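Local coordinates for CCMAN5 (Cellulosimicrobium cellulans, PDB 2XSG), which probably hydrolyses alpha-mannosidic linkages as a calcium-containing bacterial mannosidase of glycoside hydrolase family 92, at residues 645-650 and 654-659. Sequence-based numbering, arbitrary orientation.
Sequences TKVYRL and GMLPTM
The ring of Tyr-648 meets two methionines of 654-659, one through a Met-aromatic contact, where the chain leaves strand 638-646 in the GH92 catalytic domain and doubles back toward helix 665-675. Met-655, bent at chi2 (-76°), brings SD obliquely to the ring, 4.0 Å from Tyr-648 CE2. Met-659, whose side chain lies about 7 Å from the bound calcium ion, reaches the phenol end instead: its chain is fully extended, with CG anti to the backbone N (chi1 176°), and it crosses the tyrosine at about a right angle, setting CE 4.0 Å from Tyr-648 OH. That hydroxyl is hydrogen-bonded to the Met-666 carbonyl, anchoring the ring to helix 665-675, while the rings of Tyr-615 and Phe-670 also meet the tyrosine ring. An alanine in place of Tyr-648 would probably leave both methionine ends without their aromatic partner and the Met-666 carbonyl without its hydroxyl. Met-659 CE also packs 3.6 Å from Val-647 CG1, and the other valine methyl, CG2, faces Leu-656 CD1. Farther along, Leu-656 CD2 lies 3.7 Å from Thr-645 CG2. At the other end a nearly straight backbone bond (171°) joins Arg-649 N to Gly-654 O, and a water donates to both Arg-649 O, at 2.6 Å, and Gly-654 O.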
# COMPACT_ATOMS: atom_id res chain seq x y z
N THR A 645 -21.32 2.07 10.18
CA THR A 645 -21.04 2.41 8.80
C THR A 645 -20.24 1.29 8.16
O THR A 645 -19.64 0.48 8.88
CB THR A 645 -20.24 3.75 8.73
OG1 THR A 645 -19.96 4.08 7.37
CG2 THR A 645 -18.92 3.64 9.52
N LYS A 646 -20.26 1.21 6.83
CA LYS A 646 -19.41 0.27 6.11
C LYS A 646 -17.98 0.79 6.17
O LYS A 646 -17.74 1.99 6.03
CB LYS A 646 -19.80 0.14 4.64
CG LYS A 646 -21.18 -0.41 4.36
CD LYS A 646 -21.26 -0.80 2.87
CE LYS A 646 -22.09 -2.06 2.66
NZ LYS A 646 -22.31 -2.27 1.18
N VAL A 647 -17.04 -0.12 6.37
CA VAL A 647 -15.63 0.24 6.46
C VAL A 647 -15.10 0.45 5.04
O VAL A 647 -14.33 1.36 4.78
CB VAL A 647 -14.84 -0.85 7.24
CG1 VAL A 647 -13.32 -0.73 7.06
CG2 VAL A 647 -15.20 -0.77 8.71
N TYR A 648 -15.55 -0.42 4.14
CA TYR A 648 -15.18 -0.39 2.74
C TYR A 648 -16.41 -0.06 1.89
O TYR A 648 -17.42 -0.76 2.01
CB TYR A 648 -14.68 -1.77 2.32
CG TYR A 648 -13.32 -2.13 2.85
CD1 TYR A 648 -13.18 -2.67 4.13
CD2 TYR A 648 -12.19 -1.99 2.06
CE1 TYR A 648 -11.92 -3.02 4.63
CE2 TYR A 648 -10.91 -2.36 2.55
CZ TYR A 648 -10.79 -2.87 3.83
OH TYR A 648 -9.56 -3.23 4.31
N ARG A 649 -16.32 0.98 1.05
CA ARG A 649 -17.42 1.37 0.13
C ARG A 649 -16.93 1.39 -1.31
O ARG A 649 -15.78 1.76 -1.56
CB ARG A 649 -17.98 2.78 0.45
CG ARG A 649 -18.29 3.07 1.91
CD ARG A 649 -19.45 4.05 2.11
NE ARG A 649 -20.36 3.43 3.08
CZ ARG A 649 -21.21 4.06 3.88
NH1 ARG A 649 -21.30 5.39 3.86
NH2 ARG A 649 -21.98 3.36 4.72
N LEU A 650 -17.81 1.05 -2.26
CA LEU A 650 -17.51 1.30 -3.66
C LEU A 650 -17.94 2.74 -3.96
O LEU A 650 -18.99 2.99 -4.57
CB LEU A 650 -18.19 0.30 -4.62
CG LEU A 650 -17.60 0.28 -6.04
CD1 LEU A 650 -16.24 -0.43 -6.09
CD2 LEU A 650 -18.56 -0.36 -7.03
N GLY A 654 -13.88 5.87 -0.11
CA GLY A 654 -13.71 4.41 -0.18
C GLY A 654 -13.47 3.70 1.13
O GLY A 654 -13.95 2.57 1.33
N MET A 655 -12.72 4.34 2.04
CA MET A 655 -12.48 3.80 3.36
C MET A 655 -13.10 4.74 4.38
O MET A 655 -13.57 5.83 4.03
CB MET A 655 -10.97 3.72 3.65
CG MET A 655 -10.09 3.30 2.50
SD MET A 655 -10.23 1.56 2.25
CE MET A 655 -8.89 1.28 1.10
N LEU A 656 -13.02 4.35 5.65
CA LEU A 656 -13.34 5.25 6.75
C LEU A 656 -12.54 6.54 6.63
O LEU A 656 -11.44 6.53 6.07
CB LEU A 656 -13.02 4.58 8.08
CG LEU A 656 -13.87 3.35 8.44
CD1 LEU A 656 -13.28 2.68 9.66
CD2 LEU A 656 -15.32 3.73 8.67
N PRO A 657 -13.08 7.66 7.16
CA PRO A 657 -12.24 8.85 7.21
C PRO A 657 -10.97 8.55 8.05
O PRO A 657 -11.08 7.85 9.06
CB PRO A 657 -13.13 9.88 7.92
CG PRO A 657 -14.17 9.03 8.67
CD PRO A 657 -14.40 7.86 7.79
N THR A 658 -9.83 9.10 7.63
CA THR A 658 -8.48 8.86 8.19
C THR A 658 -7.85 7.49 7.85
O THR A 658 -6.67 7.25 8.13
CB THR A 658 -8.38 8.98 9.73
OG1 THR A 658 -8.98 7.81 10.32
CG2 THR A 658 -9.02 10.26 10.28
N MET A 659 -8.64 6.59 7.29
CA MET A 659 -8.17 5.23 7.04
C MET A 659 -7.37 5.15 5.74
O MET A 659 -7.92 4.88 4.69
CB MET A 659 -9.36 4.27 7.02
CG MET A 659 -9.03 2.81 6.68
SD MET A 659 -10.55 1.85 6.78
CE MET A 659 -9.99 0.28 6.15
O HOH W 1 -13.65 0.60 -0.62